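Local coordinates for protein berberine bridge enzyme-like 28 (Arabidopsis thaliana, PDB 5D79) that carries a flavin-adenine dinucleotide cofactor, works as an FAD-linked oxidoreductase of the berberine bridge enzyme family and takes part in adaptation to salt stress, at residues Y188-L197 against L400-S408; D278-I286 against L313-F321. One frame throughout, in Å; residues are numbered along the deposited sequence.

Contact 1 joins the FAD-binding part of the chain to the antiparallel seven-stranded sheet beside it, pairing the short helix 192-195 with the end of strand 396-402 and the helix that follows. Contact 2 lies on the same sheet, where helix 310-320 packs against strand 284-292, a direct neighbour of strand 396-402. Along the chain, contact 2 is nested inside the loop that contact 1 closes, and the two centres are about 14 Å apart. They meet directly: K194 NZ forms a salt bridge of 2.6 Å with D283 OD1, and R193 reaches the loop of 278-286. R193 and K194 thus tie the segment that touches the flavin to the 278-286 loop, against which helix 310-320 packs.

Contact 1 (Y188-L197 against L400-S408); sequences YGTLLRKYGL and LTPFGGKMS. With FAD (flavin-adenine dinucleotide), chain E.
The interface between the FAD-binding PCMH-type domain and the seven-stranded antiparallel sheet is built here by R193, L192 and M407, with Y188 at its flavin end. R193 supplies the main polar link. Its NE gives a hydrogen bond of 2.7 Å to F403 O, which sits at the guanidinium edge in the plane of the group, while G405 CA lies over one guanidinium face. A bend at chi3 (68°) turns the arginine head back to this carbonyl, and its two terminal nitrogens continue to P281 O and V280 O. The backbone of R193 is used as well: K406 N points at R193 O over 2.8 Å, nearly straight at 169°. G405, at the N-cap position of helix 406-409, comes so near R193 O that a side chain would have no room.

Beside this polar seam, L192 CD1 sits in the corner made by the F403 ring, 3.7 Å from CE1, and M407 CG. L192 CD2 rests on P402 O, a buried carbonyl with no polar partner in the model. K406 lays its CB and CG along the backbone of K194 to G196, and M407, bent at chi2 and chi3, brings CE to L197 CD2. At the other end, T401 CG2 touches the Y188 ring obliquely, while T401 OG1 is hydrogen-bonded to R287. Y188 itself belongs to the cofactor pocket: FAD N3 stands over the centre of its ring face, 3.7 Å above the plane, and Y188 N donates to FAD O2 at 3.1 Å.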
# COMPACT_ATOMS: atom_id res chain seq x y z
N TYR A 188 -5.67 0.02 2.51
CA TYR A 188 -6.48 0.54 3.60
C TYR A 188 -6.13 2.01 3.90
O TYR A 188 -5.04 2.49 3.57
CB TYR A 188 -6.33 -0.31 4.87
CG TYR A 188 -4.97 -0.24 5.57
CD1 TYR A 188 -4.61 0.86 6.34
CD2 TYR A 188 -4.07 -1.29 5.47
CE1 TYR A 188 -3.38 0.92 6.98
CE2 TYR A 188 -2.83 -1.24 6.11
CZ TYR A 188 -2.49 -0.13 6.86
OH TYR A 188 -1.27 -0.08 7.50
N GLY A 189 -7.08 2.70 4.52
CA GLY A 189 -6.94 4.10 4.90
C GLY A 189 -8.05 4.38 5.89
O GLY A 189 -8.64 3.44 6.45
N THR A 190 -8.38 5.65 6.09
CA THR A 190 -9.29 6.03 7.17
C THR A 190 -10.77 5.63 7.02
O THR A 190 -11.58 5.93 7.91
CB THR A 190 -9.25 7.54 7.39
OG1 THR A 190 -9.69 8.20 6.20
CG2 THR A 190 -7.84 7.98 7.70
N LEU A 191 -11.14 4.95 5.93
CA LEU A 191 -12.52 4.53 5.74
C LEU A 191 -12.68 3.01 5.76
O LEU A 191 -13.74 2.50 5.41
CB LEU A 191 -13.07 5.07 4.41
CG LEU A 191 -13.42 6.56 4.28
CD1 LEU A 191 -13.62 6.94 2.80
CD2 LEU A 191 -14.65 6.90 5.09
N LEU A 192 -11.64 2.29 6.17
CA LEU A 192 -11.65 0.84 6.04
C LEU A 192 -12.69 0.18 6.91
O LEU A 192 -13.19 -0.89 6.59
CB LEU A 192 -10.27 0.25 6.37
CG LEU A 192 -9.92 -0.17 7.80
CD1 LEU A 192 -8.68 -1.06 7.77
CD2 LEU A 192 -9.67 1.04 8.67
N ARG A 193 -13.04 0.81 8.03
CA ARG A 193 -13.99 0.20 8.95
C ARG A 193 -15.41 0.39 8.43
O ARG A 193 -16.33 -0.32 8.82
CB ARG A 193 -13.83 0.77 10.36
CG ARG A 193 -12.46 0.51 11.01
CD ARG A 193 -12.51 0.75 12.52
NE ARG A 193 -13.35 -0.23 13.23
CZ ARG A 193 -14.57 0.01 13.69
NH1 ARG A 193 -15.14 1.20 13.53
NH2 ARG A 193 -15.24 -0.95 14.32
N LYS A 194 -15.58 1.33 7.53
CA LYS A 194 -16.88 1.70 7.03
C LYS A 194 -17.14 1.03 5.69
O LYS A 194 -18.21 0.48 5.45
CB LYS A 194 -16.97 3.22 6.91
CG LYS A 194 -18.23 3.77 6.27
CD LYS A 194 -19.32 3.86 7.28
CE LYS A 194 -20.49 4.64 6.74
NZ LYS A 194 -21.60 4.46 7.69
N TYR A 195 -16.12 1.08 4.83
CA TYR A 195 -16.25 0.67 3.44
C TYR A 195 -15.25 -0.39 3.01
O TYR A 195 -15.32 -0.87 1.88
CB TYR A 195 -16.11 1.88 2.53
CG TYR A 195 -17.30 2.82 2.62
CD1 TYR A 195 -18.58 2.36 2.34
CD2 TYR A 195 -17.14 4.15 3.00
CE1 TYR A 195 -19.68 3.20 2.42
CE2 TYR A 195 -18.24 5.00 3.09
CZ TYR A 195 -19.50 4.52 2.80
OH TYR A 195 -20.60 5.34 2.87
N GLY A 196 -14.34 -0.78 3.89
CA GLY A 196 -13.34 -1.79 3.57
C GLY A 196 -12.15 -1.25 2.79
O GLY A 196 -11.82 -0.07 2.89
N LEU A 197 -11.51 -2.12 2.02
CA LEU A 197 -10.29 -1.74 1.30
C LEU A 197 -10.66 -1.15 -0.05
O LEU A 197 -11.80 -1.28 -0.50
CB LEU A 197 -9.34 -2.94 1.13
CG LEU A 197 -8.97 -3.77 2.36
CD1 LEU A 197 -8.14 -4.99 1.96
CD2 LEU A 197 -8.23 -2.93 3.38
N LEU A 400 -0.73 1.76 14.86
CA LEU A 400 -1.77 0.78 15.13
C LEU A 400 -3.07 1.21 14.43
O LEU A 400 -3.67 2.23 14.77
CB LEU A 400 -1.99 0.60 16.64
CG LEU A 400 -0.96 -0.20 17.46
CD1 LEU A 400 0.39 0.48 17.50
CD2 LEU A 400 -1.46 -0.40 18.87
N THR A 401 -3.49 0.40 13.46
CA THR A 401 -4.65 0.68 12.62
C THR A 401 -5.80 -0.28 12.92
O THR A 401 -5.68 -1.48 12.70
CB THR A 401 -4.26 0.58 11.14
OG1 THR A 401 -3.27 1.58 10.87
CG2 THR A 401 -5.44 0.82 10.24
N PRO A 402 -6.93 0.26 13.41
CA PRO A 402 -8.02 -0.61 13.86
C PRO A 402 -8.77 -1.29 12.71
O PRO A 402 -9.11 -0.65 11.72
CB PRO A 402 -8.93 0.36 14.61
CG PRO A 402 -8.77 1.65 13.84
CD PRO A 402 -7.32 1.68 13.41
N PHE A 403 -8.99 -2.60 12.83
CA PHE A 403 -9.87 -3.30 11.90
C PHE A 403 -11.29 -3.38 12.51
O PHE A 403 -11.77 -2.42 13.11
CB PHE A 403 -9.31 -4.68 11.55
CG PHE A 403 -8.19 -4.64 10.55
CD1 PHE A 403 -7.39 -3.50 10.42
CD2 PHE A 403 -7.94 -5.72 9.71
CE1 PHE A 403 -6.35 -3.44 9.48
CE2 PHE A 403 -6.90 -5.68 8.77
CZ PHE A 403 -6.10 -4.53 8.65
N GLY A 404 -11.97 -4.52 12.38
CA GLY A 404 -13.35 -4.57 12.82
C GLY A 404 -14.22 -3.79 11.86
O GLY A 404 -13.75 -3.37 10.80
N GLY A 405 -15.48 -3.58 12.20
CA GLY A 405 -16.39 -2.96 11.24
C GLY A 405 -16.50 -3.78 9.96
O GLY A 405 -16.62 -5.00 10.00
N LYS A 406 -16.43 -3.11 8.81
CA LYS A 406 -16.58 -3.80 7.54
C LYS A 406 -15.49 -4.86 7.38
O LYS A 406 -15.69 -5.88 6.71
CB LYS A 406 -16.55 -2.80 6.37
CG LYS A 406 -16.96 -3.40 5.02
CD LYS A 406 -18.48 -3.43 4.83
CE LYS A 406 -18.87 -4.23 3.59
NZ LYS A 406 -20.24 -3.92 3.10
N MET A 407 -14.36 -4.63 8.05
CA MET A 407 -13.22 -5.53 7.92
C MET A 407 -13.45 -6.89 8.57
O MET A 407 -12.85 -7.86 8.16
CB MET A 407 -11.95 -4.88 8.50
CG MET A 407 -11.47 -3.67 7.69
SD MET A 407 -11.05 -4.07 5.97
CE MET A 407 -9.52 -4.99 6.18
N SER A 408 -14.35 -6.97 9.55
CA SER A 408 -14.65 -8.27 10.14
C SER A 408 -15.99 -8.77 9.60
O SER A 408 -16.34 -9.95 9.70
CB SER A 408 -14.65 -8.19 11.68
OG SER A 408 -15.63 -7.31 12.17
PA FAD E . 4.74 0.53 -7.28
O1A FAD E . 6.16 0.33 -6.81
O2A FAD E . 4.65 1.30 -8.58
O5B FAD E . 4.00 -0.90 -7.37
C5B FAD E . 4.11 -1.86 -6.33
C4B FAD E . 3.84 -3.29 -6.80
O4B FAD E . 2.66 -3.31 -7.59
C3B FAD E . 4.98 -3.80 -7.67
O3B FAD E . 5.20 -5.18 -7.46
C2B FAD E . 4.48 -3.54 -9.08
O2B FAD E . 5.03 -4.43 -10.03
C1B FAD E . 2.97 -3.65 -8.93
N9A FAD E . 2.19 -2.81 -9.87
C8A FAD E . 2.11 -1.43 -9.93
N7A FAD E . 1.26 -1.10 -10.93
C5A FAD E . 0.80 -2.23 -11.51
C6A FAD E . -0.08 -2.48 -12.57
N6A FAD E . -0.83 -1.51 -13.07
N1A FAD E . -0.36 -3.78 -12.93
C2A FAD E . 0.21 -4.83 -12.25
N3A FAD E . 1.08 -4.58 -11.21
C4A FAD E . 1.37 -3.30 -10.84
N1 FAD E . -0.50 1.12 1.87
C2 FAD E . -1.69 1.08 2.59
O2 FAD E . -2.62 0.35 2.22
N3 FAD E . -1.82 1.87 3.72
C4 FAD E . -0.80 2.70 4.15
O4 FAD E . -1.00 3.47 5.09
C4X FAD E . 0.38 2.75 3.41
N5 FAD E . 1.38 3.67 3.73
C5X FAD E . 2.39 3.92 2.81
C6 FAD E . 3.26 4.99 2.97
C7 FAD E . 4.28 5.23 2.04
C7M FAD E . 5.22 6.38 2.23
C8 FAD E . 4.40 4.41 0.91
C8M FAD E . 5.50 4.63 -0.09
C9 FAD E . 3.53 3.34 0.75
C9A FAD E . 2.56 3.06 1.72
N10 FAD E . 1.71 1.97 1.59
C10 FAD E . 0.50 1.98 2.25
C1' FAD E . 2.07 0.83 0.67
C2' FAD E . 1.55 1.01 -0.74
O2' FAD E . 0.15 0.94 -0.73
C3' FAD E . 2.16 -0.10 -1.59
O3' FAD E . 3.55 0.10 -1.66
C4' FAD E . 1.63 -0.09 -3.01
O4' FAD E . 1.77 -1.37 -3.58
C5' FAD E . 2.47 0.85 -3.84
O5' FAD E . 1.78 1.12 -5.04
P FAD E . 2.52 2.03 -6.13
O1P FAD E . 1.78 1.97 -7.44
O2P FAD E . 2.66 3.45 -5.64
O3P FAD E . 3.98 1.33 -6.11

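Contact 2 (D278-I286 against L313-F321); sequences DKVPDDLFI and LLALMEEKF
The fork of L316, CD1 and CD2, faces the CG-CD edge of the P281 ring, with L316 CD2 3.7 Å from P281 CD. L316 owes this reach to its CG lying opposite the backbone N (chi1 -177°), which sends the branch out from helix 310-320. On its inner side L316 CD2 also slides past L284 CD2 at 4.0 Å. L284 is the central bump of the strand: the L284 and L313 side chains cross at about a right angle, their CD1 atoms 3.8 Å apart, and L284 CD2 enters the hollow between L316 CD2 and M317 SD, 4.1 Å from the sulfur. An alanine in place of L316 would probably leave a gap beside P281 and L284, with the proline edge losing its apolar cover. Further along, I286 CD1 comes up at the edge of the F321 ring, 4.1 Å from F321 CD2, while M317 SD rides over the notch where I286 CD1 and L284 CD2 meet. Toward the end of the helix, the K320 side chain runs past V280 in the opposite direction, CB 4.0 Å from V280 CG1, and curls its NZ over the backbone of K279 and V280. Y306 of the adjoining strand 298-306 and F256 of strand 253-260 beyond it help to line the same apolar layer. Strand 284-286 and helix 313-320 cross at -60° with their axes 11.2 Å apart, a helix-on-sheet layer in which a helix packs on one face of the seven-stranded antiparallel sheet.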
# COMPACT_ATOMS: atom_id res chain seq x y z
N ASP A 278 -11.80 -1.67 17.60
CA ASP A 278 -12.38 -2.47 16.53
C ASP A 278 -13.87 -2.76 16.73
O ASP A 278 -14.51 -3.38 15.88
CB ASP A 278 -11.61 -3.80 16.37
CG ASP A 278 -12.01 -4.84 17.40
OD1 ASP A 278 -11.96 -4.55 18.62
OD2 ASP A 278 -12.37 -5.97 16.99
N LYS A 279 -14.43 -2.30 17.84
CA LYS A 279 -15.82 -2.60 18.17
C LYS A 279 -16.72 -1.36 18.18
O LYS A 279 -17.92 -1.48 18.40
CB LYS A 279 -15.90 -3.28 19.54
CG LYS A 279 -15.17 -4.61 19.64
CD LYS A 279 -15.14 -5.11 21.09
CE LYS A 279 -14.14 -6.23 21.27
NZ LYS A 279 -12.81 -5.88 20.70
N VAL A 280 -16.14 -0.18 17.97
CA VAL A 280 -16.93 1.05 17.94
C VAL A 280 -17.72 1.08 16.64
O VAL A 280 -17.49 0.24 15.79
CB VAL A 280 -16.05 2.30 18.06
CG1 VAL A 280 -15.55 2.46 19.49
CG2 VAL A 280 -14.91 2.26 17.06
N PRO A 281 -18.67 2.04 16.49
CA PRO A 281 -19.42 2.02 15.23
C PRO A 281 -18.52 2.17 14.01
O PRO A 281 -17.41 2.69 14.13
CB PRO A 281 -20.37 3.22 15.36
CG PRO A 281 -20.57 3.36 16.82
CD PRO A 281 -19.24 3.03 17.43
N ASP A 282 -18.99 1.69 12.86
CA ASP A 282 -18.27 1.72 11.59
C ASP A 282 -17.85 3.13 11.22
O ASP A 282 -16.88 3.32 10.49
CB ASP A 282 -19.13 1.14 10.47
CG ASP A 282 -19.27 -0.36 10.55
OD1 ASP A 282 -18.76 -0.96 11.51
OD2 ASP A 282 -19.92 -0.94 9.65
N ASP A 283 -18.62 4.10 11.70
CA ASP A 283 -18.37 5.52 11.40
C ASP A 283 -17.13 6.09 12.10
O ASP A 283 -16.60 7.11 11.68
CB ASP A 283 -19.61 6.35 11.79
CG ASP A 283 -20.78 6.15 10.83
OD1 ASP A 283 -20.53 5.85 9.65
OD2 ASP A 283 -21.94 6.29 11.27
N LEU A 284 -16.65 5.42 13.15
CA LEU A 284 -15.53 5.90 13.94
C LEU A 284 -14.21 5.15 13.68
O LEU A 284 -14.11 3.95 13.92
CB LEU A 284 -15.86 5.82 15.44
CG LEU A 284 -14.79 6.33 16.42
CD1 LEU A 284 -14.36 7.74 16.04
CD2 LEU A 284 -15.32 6.32 17.85
N PHE A 285 -13.22 5.90 13.22
CA PHE A 285 -11.88 5.40 12.96
C PHE A 285 -10.93 6.00 13.98
O PHE A 285 -10.79 7.21 14.03
CB PHE A 285 -11.43 5.78 11.54
CG PHE A 285 -10.00 5.42 11.23
CD1 PHE A 285 -9.66 4.15 10.80
CD2 PHE A 285 -8.99 6.37 11.35
CE1 PHE A 285 -8.34 3.83 10.51
CE2 PHE A 285 -7.67 6.05 11.06
CZ PHE A 285 -7.35 4.78 10.63
N ILE A 286 -10.28 5.16 14.79
CA ILE A 286 -9.32 5.64 15.78
C ILE A 286 -7.96 4.93 15.68
O ILE A 286 -7.82 3.76 16.04
CB ILE A 286 -9.85 5.46 17.23
CG1 ILE A 286 -11.37 5.47 17.30
CG2 ILE A 286 -9.27 6.52 18.17
CD1 ILE A 286 -11.86 5.07 18.65
N LEU A 313 -19.80 12.54 17.69
CA LEU A 313 -18.49 11.95 17.98
C LEU A 313 -18.23 11.99 19.48
O LEU A 313 -17.80 11.00 20.08
CB LEU A 313 -17.38 12.69 17.23
CG LEU A 313 -15.96 12.42 17.77
CD1 LEU A 313 -15.57 10.97 17.52
CD2 LEU A 313 -14.92 13.38 17.20
N LEU A 314 -18.52 13.14 20.09
CA LEU A 314 -18.19 13.40 21.49
C LEU A 314 -19.00 12.52 22.44
O LEU A 314 -18.47 12.02 23.43
CB LEU A 314 -18.41 14.88 21.83
CG LEU A 314 -17.45 15.85 21.13
CD1 LEU A 314 -17.80 17.30 21.43
CD2 LEU A 314 -16.01 15.53 21.53
N ALA A 315 -20.28 12.37 22.14
CA ALA A 315 -21.17 11.55 22.94
C ALA A 315 -20.80 10.09 22.80
O ALA A 315 -20.90 9.31 23.75
CB ALA A 315 -22.61 11.77 22.53
N LEU A 316 -20.36 9.72 21.60
CA LEU A 316 -19.95 8.35 21.34
C LEU A 316 -18.64 8.04 22.07
O LEU A 316 -18.44 6.93 22.55
CB LEU A 316 -19.80 8.12 19.84
CG LEU A 316 -19.45 6.70 19.37
CD1 LEU A 316 -20.49 5.69 19.80
CD2 LEU A 316 -19.29 6.67 17.86
N MET A 317 -17.76 9.03 22.18
CA MET A 317 -16.44 8.77 22.74
C MET A 317 -16.40 8.78 24.26
O MET A 317 -15.48 8.22 24.85
CB MET A 317 -15.43 9.78 22.18
CG MET A 317 -14.91 9.44 20.79
SD MET A 317 -13.41 8.42 20.77
CE MET A 317 -12.30 9.49 21.67
N GLU A 318 -17.36 9.44 24.90
CA GLU A 318 -17.43 9.42 26.37
C GLU A 318 -18.04 8.10 26.82
O GLU A 318 -17.79 7.60 27.92
CB GLU A 318 -18.24 10.61 26.90
CG GLU A 318 -17.57 11.97 26.68
CD GLU A 318 -18.56 13.04 26.23
OE1 GLU A 318 -19.76 12.71 26.10
OE2 GLU A 318 -18.13 14.20 26.01
N GLU A 319 -18.85 7.53 25.92
CA GLU A 319 -19.52 6.25 26.10
C GLU A 319 -18.57 5.06 25.94
O GLU A 319 -18.54 4.16 26.78
CB GLU A 319 -20.67 6.14 25.09
CG GLU A 319 -21.21 4.74 24.86
CD GLU A 319 -22.21 4.32 25.92
OE1 GLU A 319 -22.44 5.10 26.87
OE2 GLU A 319 -22.76 3.20 25.79
N LYS A 320 -17.78 5.05 24.86
CA LYS A 320 -16.96 3.90 24.52
C LYS A 320 -15.47 4.05 24.88
O LYS A 320 -14.76 3.04 25.06
CB LYS A 320 -17.10 3.59 23.02
CG LYS A 320 -18.50 3.22 22.54
CD LYS A 320 -19.02 1.94 23.18
CE LYS A 320 -19.89 1.14 22.21
NZ LYS A 320 -19.13 0.51 21.07
N PHE A 321 -14.99 5.28 24.99
CA PHE A 321 -13.56 5.54 25.17
C PHE A 321 -13.32 6.80 26.01
O PHE A 321 -12.65 7.72 25.57
CB PHE A 321 -12.90 5.69 23.78
CG PHE A 321 -11.40 5.45 23.76
CD1 PHE A 321 -10.69 5.17 24.92
CD2 PHE A 321 -10.71 5.52 22.56
CE1 PHE A 321 -9.33 4.95 24.88
CE2 PHE A 321 -9.35 5.30 22.51
CZ PHE A 321 -8.66 5.01 23.67